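Local coordinates for protein type III effector NopAA (PDB 6SDU) that hydrolyses xyloglucan as a secreted type III effector of a nodulating rhizobium, through a glycoside hydrolase family 12 domain that probably also has cellulase activity, at residues A[58-63]-A[227-232]; A[75-80]-A[209-214]; A[85-90]-A[190-195]; A[123-128]-A[181-186]; A[150-155]-A[162-167]. All blocks are in the same frame, centred on the assembly; numbering follows the deposited sequence.

Contact 1 of 5, residues A[58-63]-A[227-232]; sequences WSVWSD and FNFNNW
Trp58 and Phe229 form an antiparallel hydrogen-bonded pair; the two side chains run the same way, and the six-membered ring of Trp58 and the Phe229 ring form an offset stack, centroids 4.2 Å apart and planes 17° from parallel. Followed outward, the Phe229 side chain leaves the backbone with CB over the five-membered ring of Trp58, 3.8 Å from its centroid, a CH-pi contact. CG turns anti to the carbonyl carbon (chi1 -61°) and comes to Trp58 CE2, at 3.8 Å. CD2 then sits 3.4 Å from Trp58 CZ2, CE2 is 3.4 Å from Trp58 CH2, and the tip CZ lies farther off, about 4.2 Å from Trp58 CH2 and CZ2. At the phenyl edge, near the ring plane, stands Val60 CG1. The indole NE1 has no polar partner in the model; Phe229 CB and CG are packed against it.

Two pairs of backbone bonds, Trp58 with Phe229 and Val60 with Phe227, fix this register; Val60 N to Phe227 O measures 3.0 Å. On the opposite face, Ser59 OG and Asn228 OD1 interact weakly at 3.2 Å. A water donates to both Trp58 O and Asn230 OD1.

The short strand axes run 176° apart in direction within the six-stranded antiparallel sheet. Strand 57-62 also borders 48-54 and strand 225-236 borders 90-97, while the aromatic face packs on strands 72-83 and 208-218 of the other sheet.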
# COMPACT_ATOMS: atom_id res chain seq x y z
N TRP A 58 0.50 1.06 -15.19
CA TRP A 58 -0.18 -0.21 -15.07
C TRP A 58 -1.61 -0.01 -14.59
O TRP A 58 -2.03 1.11 -14.26
CB TRP A 58 0.58 -1.18 -14.15
CG TRP A 58 0.69 -0.81 -12.72
CD1 TRP A 58 1.56 0.10 -12.15
CD2 TRP A 58 -0.03 -1.41 -11.63
NE1 TRP A 58 1.39 0.12 -10.78
CE2 TRP A 58 0.43 -0.79 -10.43
CE3 TRP A 58 -1.00 -2.41 -11.54
CZ2 TRP A 58 -0.06 -1.14 -9.17
CZ3 TRP A 58 -1.51 -2.73 -10.29
CH2 TRP A 58 -1.04 -2.11 -9.12
N SER A 59 -2.38 -1.09 -14.64
CA SER A 59 -3.79 -1.07 -14.30
C SER A 59 -4.19 -2.44 -13.77
O SER A 59 -3.53 -3.45 -14.04
CB SER A 59 -4.60 -0.64 -15.54
OG SER A 59 -5.93 -1.08 -15.47
N VAL A 60 -5.28 -2.46 -12.99
CA VAL A 60 -5.89 -3.70 -12.51
C VAL A 60 -7.41 -3.52 -12.40
O VAL A 60 -7.89 -2.47 -11.96
CB VAL A 60 -5.28 -4.14 -11.16
CG1 VAL A 60 -5.47 -3.04 -10.12
CG2 VAL A 60 -5.93 -5.44 -10.71
N TRP A 61 -8.16 -4.53 -12.85
CA TRP A 61 -9.61 -4.62 -12.66
C TRP A 61 -9.93 -5.82 -11.79
O TRP A 61 -9.35 -6.88 -11.98
CB TRP A 61 -10.33 -4.75 -13.98
CG TRP A 61 -11.80 -5.04 -13.88
CD1 TRP A 61 -12.86 -4.12 -13.88
CD2 TRP A 61 -12.42 -6.34 -13.83
NE1 TRP A 61 -14.06 -4.79 -13.82
CE2 TRP A 61 -13.83 -6.14 -13.81
CE3 TRP A 61 -11.92 -7.65 -13.81
CZ2 TRP A 61 -14.75 -7.20 -13.73
CZ3 TRP A 61 -12.85 -8.72 -13.75
CH2 TRP A 61 -14.25 -8.47 -13.72
N SER A 62 -10.84 -5.65 -10.83
CA SER A 62 -11.13 -6.73 -9.90
C SER A 62 -12.59 -6.69 -9.51
O SER A 62 -13.14 -5.62 -9.29
CB SER A 62 -10.22 -6.62 -8.64
OG SER A 62 -10.26 -7.78 -7.82
N ASP A 63 -13.21 -7.87 -9.42
CA ASP A 63 -14.60 -8.07 -9.01
C ASP A 63 -14.65 -8.98 -7.77
O ASP A 63 -14.87 -10.19 -7.90
CB ASP A 63 -15.39 -8.69 -10.19
CG ASP A 63 -16.85 -8.95 -9.87
OD1 ASP A 63 -17.28 -8.68 -8.72
OD2 ASP A 63 -17.58 -9.44 -10.76
N PHE A 227 -8.86 0.19 -11.44
CA PHE A 227 -7.86 1.08 -10.85
C PHE A 227 -6.74 1.29 -11.85
O PHE A 227 -6.13 0.32 -12.30
CB PHE A 227 -7.28 0.49 -9.55
CG PHE A 227 -8.31 0.25 -8.47
CD1 PHE A 227 -9.10 -0.89 -8.50
CD2 PHE A 227 -8.47 1.14 -7.42
CE1 PHE A 227 -10.03 -1.14 -7.50
CE2 PHE A 227 -9.40 0.91 -6.42
CZ PHE A 227 -10.20 -0.22 -6.48
N ASN A 228 -6.49 2.54 -12.23
CA ASN A 228 -5.42 2.86 -13.17
C ASN A 228 -4.29 3.58 -12.44
O ASN A 228 -4.51 4.60 -11.77
CB ASN A 228 -5.91 3.75 -14.32
CG ASN A 228 -6.93 3.07 -15.19
OD1 ASN A 228 -6.67 2.02 -15.76
ND2 ASN A 228 -8.10 3.69 -15.34
N PHE A 229 -3.07 3.10 -12.63
CA PHE A 229 -1.90 3.75 -12.04
C PHE A 229 -1.18 4.31 -13.26
O PHE A 229 -0.40 3.62 -13.92
CB PHE A 229 -1.08 2.77 -11.20
CG PHE A 229 -1.87 2.18 -10.05
CD1 PHE A 229 -1.94 2.83 -8.83
CD2 PHE A 229 -2.57 0.99 -10.20
CE1 PHE A 229 -2.67 2.29 -7.76
CE2 PHE A 229 -3.33 0.46 -9.14
CZ PHE A 229 -3.38 1.11 -7.93
N ASN A 230 -1.41 5.60 -13.52
CA ASN A 230 -0.90 6.20 -14.75
C ASN A 230 0.57 6.50 -14.63
O ASN A 230 1.30 6.46 -15.62
CB ASN A 230 -1.62 7.51 -15.06
CG ASN A 230 -3.09 7.33 -15.25
OD1 ASN A 230 -3.52 6.39 -15.93
ND2 ASN A 230 -3.88 8.24 -14.68
N ASN A 231 1.03 6.78 -13.41
CA ASN A 231 2.45 6.86 -13.20
C ASN A 231 2.77 6.29 -11.83
O ASN A 231 2.00 6.47 -10.89
CB ASN A 231 2.96 8.29 -13.33
CG ASN A 231 4.44 8.36 -13.12
OD1 ASN A 231 5.20 7.75 -13.87
ND2 ASN A 231 4.87 9.06 -12.08
N TRP A 232 3.90 5.58 -11.76
CA TRP A 232 4.49 5.15 -10.49
C TRP A 232 5.98 5.00 -10.71
O TRP A 232 6.40 4.24 -11.59
CB TRP A 232 3.89 3.84 -9.97
CG TRP A 232 4.26 3.62 -8.51
CD1 TRP A 232 3.71 4.27 -7.44
CD2 TRP A 232 5.29 2.76 -7.98
NE1 TRP A 232 4.32 3.86 -6.28
CE2 TRP A 232 5.29 2.93 -6.58
CE3 TRP A 232 6.19 1.85 -8.54
CZ2 TRP A 232 6.13 2.22 -5.73
CZ3 TRP A 232 7.04 1.15 -7.69
CH2 TRP A 232 6.99 1.32 -6.30
O HOH W 1 -2.93 3.26 -16.45

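Contact 2 of 5, residues A[75-80]-A[209-214]; sequences HVAFNI and VGSVQY
His75 and Gln213 meet through their flat ends: the imidazole has Gln213 OE1 over one face, ring and amide planes 32° apart. His75 CG is folded between backbone N and carbonyl carbon (chi1 69°), which lays the ring against the Gln213 side chain, with NE2 3.8 Å from Gln213 CD. Gln213 runs extended beyond CG, which lies 3.8 Å from Ala77 CB. Ile80 CG1 touches Val209 CG1 at 3.8 Å; on that same apolar side Val76 CG1 packs on Tyr214 CB.

Five backbone bonds join strands 72-83 and 208-218, neighbours in the larger sheet of the family 12 beta sandwich, with the Gln213 side chain about 9 Å from the bound glucose unit. A classic beta bulge at Gly210 and Ser211 interrupts pairing with Trp111 on the other side.

Polar ends are anchored outside: His75 ND1 by Tyr73 O, Gln213 OE1 weakly by Trp111 NE1, Tyr214 OH by Gln96 and Thr123. The faces thus differ: His75 and Gln213 on one, a largely apolar layer with the Tyr214 hydroxyl as exception on the other.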
# COMPACT_ATOMS: atom_id res chain seq x y z
N HIS A 75 -0.15 -5.37 -7.09
CA HIS A 75 0.79 -4.31 -6.76
C HIS A 75 2.01 -4.37 -7.66
O HIS A 75 2.31 -5.39 -8.28
CB HIS A 75 1.23 -4.38 -5.31
CG HIS A 75 2.08 -5.56 -5.00
ND1 HIS A 75 1.55 -6.80 -4.70
CD2 HIS A 75 3.43 -5.70 -4.91
CE1 HIS A 75 2.53 -7.65 -4.44
NE2 HIS A 75 3.68 -7.01 -4.58
N VAL A 76 2.70 -3.24 -7.70
CA VAL A 76 4.00 -3.08 -8.32
C VAL A 76 5.01 -3.02 -7.16
O VAL A 76 4.66 -2.57 -6.07
CB VAL A 76 4.02 -1.80 -9.18
CG1 VAL A 76 3.67 -0.58 -8.32
CG2 VAL A 76 5.36 -1.59 -9.91
N ALA A 77 6.21 -3.56 -7.37
CA ALA A 77 7.22 -3.60 -6.32
C ALA A 77 8.58 -3.19 -6.86
O ALA A 77 8.93 -3.49 -8.00
CB ALA A 77 7.32 -5.01 -5.67
N PHE A 78 9.38 -2.55 -5.99
CA PHE A 78 10.72 -2.08 -6.31
C PHE A 78 11.68 -2.38 -5.16
O PHE A 78 11.46 -1.93 -4.03
CB PHE A 78 10.70 -0.57 -6.60
CG PHE A 78 12.00 -0.00 -7.17
CD1 PHE A 78 12.99 0.51 -6.34
CD2 PHE A 78 12.21 0.05 -8.55
CE1 PHE A 78 14.17 1.05 -6.86
CE2 PHE A 78 13.38 0.58 -9.08
CZ PHE A 78 14.37 1.08 -8.23
N ASN A 79 12.76 -3.10 -5.45
CA ASN A 79 13.71 -3.50 -4.42
C ASN A 79 14.74 -2.41 -4.11
O ASN A 79 15.25 -1.74 -5.01
CB ASN A 79 14.44 -4.77 -4.86
CG ASN A 79 14.51 -5.79 -3.76
OD1 ASN A 79 15.25 -5.62 -2.79
ND2 ASN A 79 13.73 -6.87 -3.90
N ILE A 80 15.01 -2.21 -2.81
CA ILE A 80 16.02 -1.26 -2.33
C ILE A 80 17.27 -1.99 -1.82
O ILE A 80 18.35 -1.86 -2.40
CB ILE A 80 15.44 -0.33 -1.23
CG1 ILE A 80 14.11 0.29 -1.68
CG2 ILE A 80 16.45 0.77 -0.85
CD1 ILE A 80 14.22 1.18 -2.88
N VAL A 209 16.15 -1.41 4.45
CA VAL A 209 14.98 -1.26 3.59
C VAL A 209 15.02 -2.31 2.48
O VAL A 209 15.95 -2.34 1.66
CB VAL A 209 14.92 0.17 3.03
CG1 VAL A 209 13.68 0.41 2.14
CG2 VAL A 209 14.97 1.16 4.18
N GLY A 210 13.99 -3.15 2.43
CA GLY A 210 13.90 -4.25 1.49
C GLY A 210 13.12 -3.89 0.24
O GLY A 210 13.68 -3.79 -0.85
N SER A 211 11.80 -3.76 0.36
CA SER A 211 10.94 -3.54 -0.79
C SER A 211 10.02 -2.33 -0.61
O SER A 211 9.45 -2.13 0.47
CB SER A 211 10.11 -4.79 -1.05
OG SER A 211 9.57 -4.77 -2.35
N VAL A 212 9.84 -1.56 -1.68
CA VAL A 212 8.82 -0.51 -1.73
C VAL A 212 7.74 -1.00 -2.68
O VAL A 212 8.00 -1.24 -3.86
CB VAL A 212 9.39 0.84 -2.20
CG1 VAL A 212 8.24 1.81 -2.50
CG2 VAL A 212 10.27 1.44 -1.15
N GLN A 213 6.52 -1.18 -2.17
CA GLN A 213 5.40 -1.67 -2.98
C GLN A 213 4.28 -0.63 -3.08
O GLN A 213 4.13 0.23 -2.21
CB GLN A 213 4.84 -2.98 -2.42
CG GLN A 213 5.87 -4.06 -2.31
CD GLN A 213 5.38 -5.32 -1.59
OE1 GLN A 213 4.33 -5.33 -0.95
NE2 GLN A 213 6.17 -6.37 -1.69
N TYR A 214 3.49 -0.72 -4.16
CA TYR A 214 2.31 0.13 -4.31
C TYR A 214 1.20 -0.61 -5.05
O TYR A 214 1.45 -1.21 -6.10
CB TYR A 214 2.65 1.44 -5.05
CG TYR A 214 1.60 2.51 -4.87
CD1 TYR A 214 1.38 3.10 -3.63
CD2 TYR A 214 0.82 2.94 -5.95
CE1 TYR A 214 0.41 4.11 -3.47
CE2 TYR A 214 -0.15 3.94 -5.81
CZ TYR A 214 -0.36 4.52 -4.57
OH TYR A 214 -1.33 5.50 -4.42

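Contact 3 of 5, residues A[85-90]-A[190-195]; sequences SSINTL and DIKSIL
Leu90 O is the acceptor on which the start of helix 191-200 is fastened. Lys192 N reaches it at 3.1 Å, in the carbonyl plane and on a lone pair, with an N-H...O angle of 156°; Ile191 N adds a second bond at 2.9 Å, weak because strongly bent. Leu90 N is satisfied in turn by a water at 2.7 Å, and that water donates to Asp190 OD1, so one solvent molecule bridges the strand start and the helix cap.

Asp190 is the N-cap. Its OD1 accepts weakly from Ser193 N at 3.2 Å, and OD2 lies near Ser193 OG. Lys192 lies along the 85-90 segment: CG leaves anti to the backbone N (chi1 180°), and the extended chain passes Ile87 CG2 before NZ bonds to Asn88 O at 3.0 Å. The ammonium stands 45° above that carbonyl plane, so the bond misses the lone pairs. Asn88 ND2 is bound by Lys237 O, at the C-terminal end of the chain.

Apolar contact centres on Leu90: its CG meets Ile191 CB at 4.0 Å, and both residues continue onto strand 208-218 through Val209 and Val212.

The contact thus ties the start of the chain's helix to the beginning of strand 90-97 in the smaller sheet, mainly through backbone oxygens. The Asp190 carboxylate at the N-terminus would probably interact favourably with the helix dipole.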
# COMPACT_ATOMS: atom_id res chain seq x y z
N SER A 85 20.44 4.21 7.08
CA SER A 85 21.50 5.19 7.27
C SER A 85 22.30 5.44 5.99
O SER A 85 22.80 6.55 5.79
CB SER A 85 22.43 4.71 8.40
OG SER A 85 23.00 3.45 8.10
N SER A 86 22.41 4.44 5.12
CA SER A 86 23.15 4.61 3.87
C SER A 86 22.34 5.31 2.79
O SER A 86 22.88 5.61 1.72
CB SER A 86 23.67 3.26 3.36
OG SER A 86 22.62 2.48 2.84
N ILE A 87 21.05 5.55 3.02
CA ILE A 87 20.17 6.11 2.00
C ILE A 87 20.25 7.63 2.04
O ILE A 87 20.05 8.26 3.09
CB ILE A 87 18.73 5.63 2.20
CG1 ILE A 87 18.61 4.14 1.87
CG2 ILE A 87 17.76 6.43 1.32
CD1 ILE A 87 17.45 3.44 2.56
N ASN A 88 20.48 8.23 0.87
CA ASN A 88 20.47 9.68 0.70
C ASN A 88 19.14 10.20 0.19
O ASN A 88 18.69 11.28 0.61
CB ASN A 88 21.58 10.10 -0.28
CG ASN A 88 22.95 9.51 0.08
OD1 ASN A 88 23.52 9.82 1.13
ND2 ASN A 88 23.47 8.65 -0.80
N THR A 89 18.49 9.46 -0.71
CA THR A 89 17.19 9.83 -1.24
C THR A 89 16.35 8.57 -1.44
O THR A 89 16.79 7.63 -2.11
CB THR A 89 17.34 10.56 -2.58
OG1 THR A 89 17.90 11.86 -2.36
CG2 THR A 89 16.00 10.70 -3.28
N LEU A 90 15.13 8.57 -0.90
CA LEU A 90 14.16 7.50 -1.16
C LEU A 90 12.78 8.15 -1.23
O LEU A 90 12.15 8.40 -0.20
CB LEU A 90 14.21 6.39 -0.12
CG LEU A 90 13.29 5.20 -0.42
CD1 LEU A 90 13.52 4.63 -1.83
CD2 LEU A 90 13.46 4.10 0.60
N ASP A 190 8.12 11.22 0.58
CA ASP A 190 9.52 11.13 0.99
C ASP A 190 9.57 9.97 1.98
O ASP A 190 9.31 10.13 3.18
CB ASP A 190 10.00 12.45 1.58
CG ASP A 190 11.44 12.38 2.10
OD1 ASP A 190 12.10 11.32 1.94
OD2 ASP A 190 11.89 13.40 2.69
N ILE A 191 9.84 8.78 1.45
CA ILE A 191 9.84 7.57 2.27
C ILE A 191 10.99 7.61 3.27
O ILE A 191 10.84 7.22 4.44
CB ILE A 191 9.85 6.32 1.37
CG1 ILE A 191 8.62 6.34 0.46
CG2 ILE A 191 9.88 5.03 2.21
CD1 ILE A 191 8.57 5.25 -0.60
N LYS A 192 12.15 8.13 2.85
CA LYS A 192 13.30 8.18 3.75
C LYS A 192 12.94 8.90 5.05
O LYS A 192 13.13 8.35 6.14
CB LYS A 192 14.46 8.89 3.05
CG LYS A 192 15.73 9.03 3.87
CD LYS A 192 16.58 10.14 3.29
CE LYS A 192 17.68 10.59 4.24
NZ LYS A 192 18.64 11.51 3.58
N SER A 193 12.33 10.09 4.93
CA SER A 193 11.93 10.89 6.09
C SER A 193 10.86 10.21 6.92
O SER A 193 10.83 10.36 8.14
CB SER A 193 11.40 12.25 5.63
OG SER A 193 12.43 13.04 5.06
N ILE A 194 9.91 9.52 6.27
CA ILE A 194 8.87 8.83 7.02
C ILE A 194 9.47 7.71 7.85
O ILE A 194 9.16 7.57 9.04
CB ILE A 194 7.77 8.31 6.08
CG1 ILE A 194 6.97 9.48 5.49
CG2 ILE A 194 6.86 7.32 6.81
CD1 ILE A 194 6.01 9.09 4.37
N LEU A 195 10.38 6.93 7.26
CA LEU A 195 11.05 5.88 8.01
C LEU A 195 11.91 6.48 9.14
O LEU A 195 11.97 5.93 10.24
CB LEU A 195 11.91 5.04 7.06
CG LEU A 195 11.10 4.28 6.01
CD1 LEU A 195 12.00 3.54 5.02
CD2 LEU A 195 10.11 3.32 6.70
O HOH W 2 14.13 10.97 -0.03

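Contact 4 of 5, residues A[123-128]-A[181-186]; sequences TNYTGN and TSKTNS
The Tyr125 ring carries Lys183 over one face, with CE 3.9 Å from the centroid and 14° off the normal, a CH-pi contact. NZ, 4.7 Å from that centroid, makes a cation-pi approach, and Asn128 C lies at the ring edge, in plane. Tyr125 and Lys183 cross at about a right angle; Tyr125 CG sits between backbone N and carbonyl carbon (chi1 42°), presenting the ring face to the lysine. The Asn124 and Asn185 amides are turned 51° apart: Asn124 ND2 donates to Asn185 OD1 at 2.9 Å, OD1 also accepts from Gln96 NE2, and a water accepts from both asparagine ND2 atoms.

Here strand 117-125 of the larger sheet turns a corner, crossed by the loop from strand 174-180 to strand 186-190 of the smaller sheet in the family 12 beta sandwich. Thr184 N bonds to Thr123 O at 3.1 Å. Lys183, extended beyond CG, places NZ 2.7 Å from Tyr125 O and 2.8 Å from Gly127 O. Tyr125 OH is bound by Arg180 O.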
# COMPACT_ATOMS: atom_id res chain seq x y z
N THR A 123 -2.97 6.30 0.53
CA THR A 123 -3.18 7.58 -0.16
C THR A 123 -4.66 7.87 -0.43
O THR A 123 -5.07 9.02 -0.32
CB THR A 123 -2.41 7.62 -1.48
OG1 THR A 123 -2.90 6.59 -2.37
CG2 THR A 123 -0.92 7.46 -1.22
N ASN A 124 -5.45 6.88 -0.84
CA ASN A 124 -6.88 7.05 -1.08
C ASN A 124 -7.55 5.75 -0.67
O ASN A 124 -6.99 4.67 -0.88
CB ASN A 124 -7.20 7.40 -2.55
CG ASN A 124 -8.60 8.03 -2.74
OD1 ASN A 124 -9.38 8.18 -1.79
ND2 ASN A 124 -8.92 8.37 -3.98
N TYR A 125 -8.70 5.85 -0.01
CA TYR A 125 -9.32 4.66 0.57
C TYR A 125 -10.80 4.95 0.77
O TYR A 125 -11.25 6.09 0.64
CB TYR A 125 -8.61 4.25 1.87
CG TYR A 125 -8.25 5.41 2.81
CD1 TYR A 125 -7.13 6.24 2.57
CD2 TYR A 125 -9.00 5.66 3.95
CE1 TYR A 125 -6.81 7.28 3.41
CE2 TYR A 125 -8.68 6.70 4.81
CZ TYR A 125 -7.60 7.51 4.54
OH TYR A 125 -7.30 8.53 5.40
N THR A 126 -11.57 3.90 1.03
CA THR A 126 -13.00 4.07 1.20
C THR A 126 -13.43 4.30 2.64
O THR A 126 -14.61 4.51 2.87
CB THR A 126 -13.77 2.84 0.69
OG1 THR A 126 -13.27 1.67 1.36
CG2 THR A 126 -13.60 2.69 -0.77
N GLY A 127 -12.53 4.11 3.61
CA GLY A 127 -12.79 4.40 5.01
C GLY A 127 -12.39 5.82 5.34
O GLY A 127 -12.27 6.67 4.45
N ASN A 128 -12.23 6.12 6.64
CA ASN A 128 -11.83 7.46 7.07
C ASN A 128 -10.49 7.47 7.79
O ASN A 128 -10.07 6.45 8.36
CB ASN A 128 -12.89 8.09 7.97
CG ASN A 128 -14.30 7.97 7.39
OD1 ASN A 128 -15.18 7.36 8.01
ND2 ASN A 128 -14.52 8.51 6.20
N THR A 181 -4.54 12.28 6.04
CA THR A 181 -5.70 12.99 6.57
C THR A 181 -6.51 13.62 5.45
O THR A 181 -7.71 13.87 5.63
CB THR A 181 -5.28 14.04 7.60
OG1 THR A 181 -4.39 15.00 6.99
CG2 THR A 181 -4.61 13.36 8.78
N SER A 182 -5.86 13.98 4.34
CA SER A 182 -6.53 14.40 3.12
C SER A 182 -6.20 13.40 2.01
O SER A 182 -5.04 13.23 1.65
CB SER A 182 -6.12 15.83 2.73
OG SER A 182 -6.98 16.32 1.72
N LYS A 183 -7.22 12.72 1.49
CA LYS A 183 -7.00 11.74 0.44
C LYS A 183 -6.61 12.44 -0.85
O LYS A 183 -7.04 13.57 -1.12
CB LYS A 183 -8.26 10.91 0.20
CG LYS A 183 -8.74 10.14 1.42
CD LYS A 183 -10.22 9.73 1.23
CE LYS A 183 -10.70 8.91 2.42
NZ LYS A 183 -11.99 8.26 2.11
N THR A 184 -5.76 11.78 -1.64
CA THR A 184 -5.30 12.34 -2.91
C THR A 184 -5.09 11.22 -3.91
O THR A 184 -4.90 10.05 -3.53
CB THR A 184 -4.00 13.15 -2.71
OG1 THR A 184 -3.74 13.98 -3.86
CG2 THR A 184 -2.81 12.20 -2.45
N ASN A 185 -5.14 11.57 -5.21
CA ASN A 185 -4.86 10.63 -6.29
C ASN A 185 -3.56 10.93 -7.03
O ASN A 185 -3.27 10.26 -8.04
CB ASN A 185 -6.02 10.56 -7.29
CG ASN A 185 -7.20 9.76 -6.74
OD1 ASN A 185 -7.01 8.72 -6.11
ND2 ASN A 185 -8.42 10.25 -6.98
N SER A 186 -2.82 11.94 -6.63
CA SER A 186 -1.49 12.18 -7.18
C SER A 186 -0.67 12.90 -6.12
O SER A 186 -1.19 13.72 -5.36
CB SER A 186 -1.55 13.00 -8.48
OG SER A 186 -1.86 14.35 -8.21
O HOH W 3 -11.08 10.04 -5.62

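Contact 5 of 5, residues A[150-155]-A[162-167]; sequences PVYSNV and WNVFEG
Val164 is paired to the 150-155 segment by backbone bonds at both its ends: Val164 O takes Val151 N at 2.8 Å and, weakly, Tyr152 N, while Val164 N donates to Tyr152 O at 2.9 Å. Two residues facing one makes a classic beta bulge. Asn154 and Val155 both face Trp162, a G1 bulge in which Asn154 takes a left-handed conformation (phi 51°, psi 47°); Val155 and Trp162 exchange two bonds of 2.7 Å.

One side-chain bond joins the two bulges. Asn163 OD1 accepts from Asn154 N at 3.0 Å, with an N-H...O angle of 171°, and its ND2 is held by Ser129 O.

Among apolar contacts, Pro150 CB stands over a face of the Phe165 ring, 4.3 Å from its centroid, and Val155 CG2 reaches Val164 CG2.

Strand 160-168 lies between this edge segment and strand 174-180; Tyr152, Val155 and Val164 pack on Trp197 of helix 191-200, and Phe165 touches Pro137 of the sugar pocket.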
# COMPACT_ATOMS: atom_id res chain seq x y z
N PRO A 150 -5.96 5.56 16.63
CA PRO A 150 -4.64 6.03 16.22
C PRO A 150 -3.70 6.16 17.41
O PRO A 150 -4.11 6.50 18.52
CB PRO A 150 -4.91 7.42 15.62
CG PRO A 150 -6.39 7.57 15.54
CD PRO A 150 -7.03 6.56 16.44
N VAL A 151 -2.43 5.87 17.16
CA VAL A 151 -1.40 6.08 18.18
C VAL A 151 -0.84 7.50 18.12
O VAL A 151 -0.35 8.01 19.13
CB VAL A 151 -0.30 5.01 18.08
CG1 VAL A 151 -0.90 3.64 18.35
CG2 VAL A 151 0.38 5.05 16.73
N TYR A 152 -0.85 8.13 16.94
CA TYR A 152 -0.47 9.53 16.76
C TYR A 152 -1.43 10.14 15.75
O TYR A 152 -1.82 9.46 14.79
CB TYR A 152 0.97 9.71 16.25
CG TYR A 152 2.05 9.11 17.13
CD1 TYR A 152 2.65 9.85 18.14
CD2 TYR A 152 2.48 7.79 16.94
CE1 TYR A 152 3.65 9.30 18.94
CE2 TYR A 152 3.47 7.23 17.73
CZ TYR A 152 4.05 7.99 18.73
OH TYR A 152 5.04 7.45 19.53
N SER A 153 -1.80 11.40 15.96
CA SER A 153 -2.74 12.10 15.10
C SER A 153 -2.09 13.32 14.46
O SER A 153 -1.21 13.96 15.05
CB SER A 153 -3.98 12.54 15.89
OG SER A 153 -4.85 11.45 16.14
N ASN A 154 -2.51 13.60 13.22
CA ASN A 154 -2.12 14.79 12.44
C ASN A 154 -0.61 14.98 12.39
O ASN A 154 -0.08 16.08 12.53
CB ASN A 154 -2.82 16.04 12.96
CG ASN A 154 -4.32 15.89 12.96
OD1 ASN A 154 -4.94 15.67 11.91
ND2 ASN A 154 -4.93 15.98 14.14
N VAL A 155 0.09 13.89 12.11
CA VAL A 155 1.54 13.94 12.01
C VAL A 155 1.91 14.47 10.63
O VAL A 155 1.45 13.96 9.61
CB VAL A 155 2.15 12.55 12.25
CG1 VAL A 155 3.67 12.60 12.10
CG2 VAL A 155 1.73 12.04 13.61
N TRP A 162 -0.65 12.89 8.31
CA TRP A 162 -1.11 11.52 8.42
C TRP A 162 -1.62 11.24 9.82
O TRP A 162 -1.26 11.93 10.78
CB TRP A 162 0.00 10.51 8.12
CG TRP A 162 0.86 10.76 6.92
CD1 TRP A 162 1.95 11.57 6.86
CD2 TRP A 162 0.75 10.15 5.62
NE1 TRP A 162 2.51 11.52 5.61
CE2 TRP A 162 1.80 10.66 4.83
CE3 TRP A 162 -0.13 9.23 5.05
CZ2 TRP A 162 1.98 10.28 3.50
CZ3 TRP A 162 0.05 8.85 3.72
CH2 TRP A 162 1.10 9.38 2.97
N ASN A 163 -2.46 10.21 9.92
CA ASN A 163 -2.81 9.56 11.18
C ASN A 163 -2.10 8.21 11.22
O ASN A 163 -2.07 7.50 10.20
CB ASN A 163 -4.32 9.36 11.30
CG ASN A 163 -5.05 10.64 11.66
OD1 ASN A 163 -4.46 11.56 12.22
ND2 ASN A 163 -6.35 10.70 11.33
N VAL A 164 -1.46 7.90 12.36
CA VAL A 164 -0.59 6.74 12.51
C VAL A 164 -1.27 5.67 13.36
O VAL A 164 -1.82 5.97 14.42
CB VAL A 164 0.76 7.15 13.11
CG1 VAL A 164 1.73 5.94 13.18
CG2 VAL A 164 1.36 8.24 12.25
N PHE A 165 -1.21 4.42 12.88
CA PHE A 165 -1.82 3.28 13.55
C PHE A 165 -0.78 2.19 13.76
O PHE A 165 0.17 2.06 12.98
CB PHE A 165 -2.98 2.74 12.73
CG PHE A 165 -4.07 3.72 12.54
CD1 PHE A 165 -3.99 4.67 11.54
CD2 PHE A 165 -5.20 3.68 13.37
CE1 PHE A 165 -5.02 5.60 11.37
CE2 PHE A 165 -6.23 4.59 13.20
CZ PHE A 165 -6.14 5.55 12.20
N GLU A 166 -0.97 1.40 14.83
CA GLU A 166 -0.03 0.34 15.17
C GLU A 166 -0.74 -0.99 15.42
O GLU A 166 -1.71 -1.05 16.18
CB GLU A 166 0.79 0.69 16.41
CG GLU A 166 1.84 -0.37 16.75
CD GLU A 166 2.48 -0.17 18.13
OE1 GLU A 166 3.36 -0.98 18.50
OE2 GLU A 166 2.10 0.78 18.85
N GLY A 167 -0.21 -2.05 14.82
CA GLY A 167 -0.76 -3.37 14.95
C GLY A 167 0.28 -4.43 14.65
O GLY A 167 1.46 -4.14 14.50

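From the N terminus, segment 58-63 opens the widest loop, which contact 1 closes only at 227-232, and the other four contacts lie inside it. Segment 75-80 follows, and its loop, closed by contact 2 at 209-214, contains contact 3 (85-90 to 190-195). Contact 4 (123-128 to 181-186) nests within contact 3, and contact 5 (150-155 to 162-167) within contact 4, so no loops cross. Contacts 1 and 2 belong to the two facing sheets and meet through Trp58, Trp232, Val76 and Tyr214. Contact 3 adds the helix, touching contact 2 at Ile80 and Leu90. Tyr214 and Thr123 link contacts 2 and 4, and Thr181 packs contact 4 against contact 5.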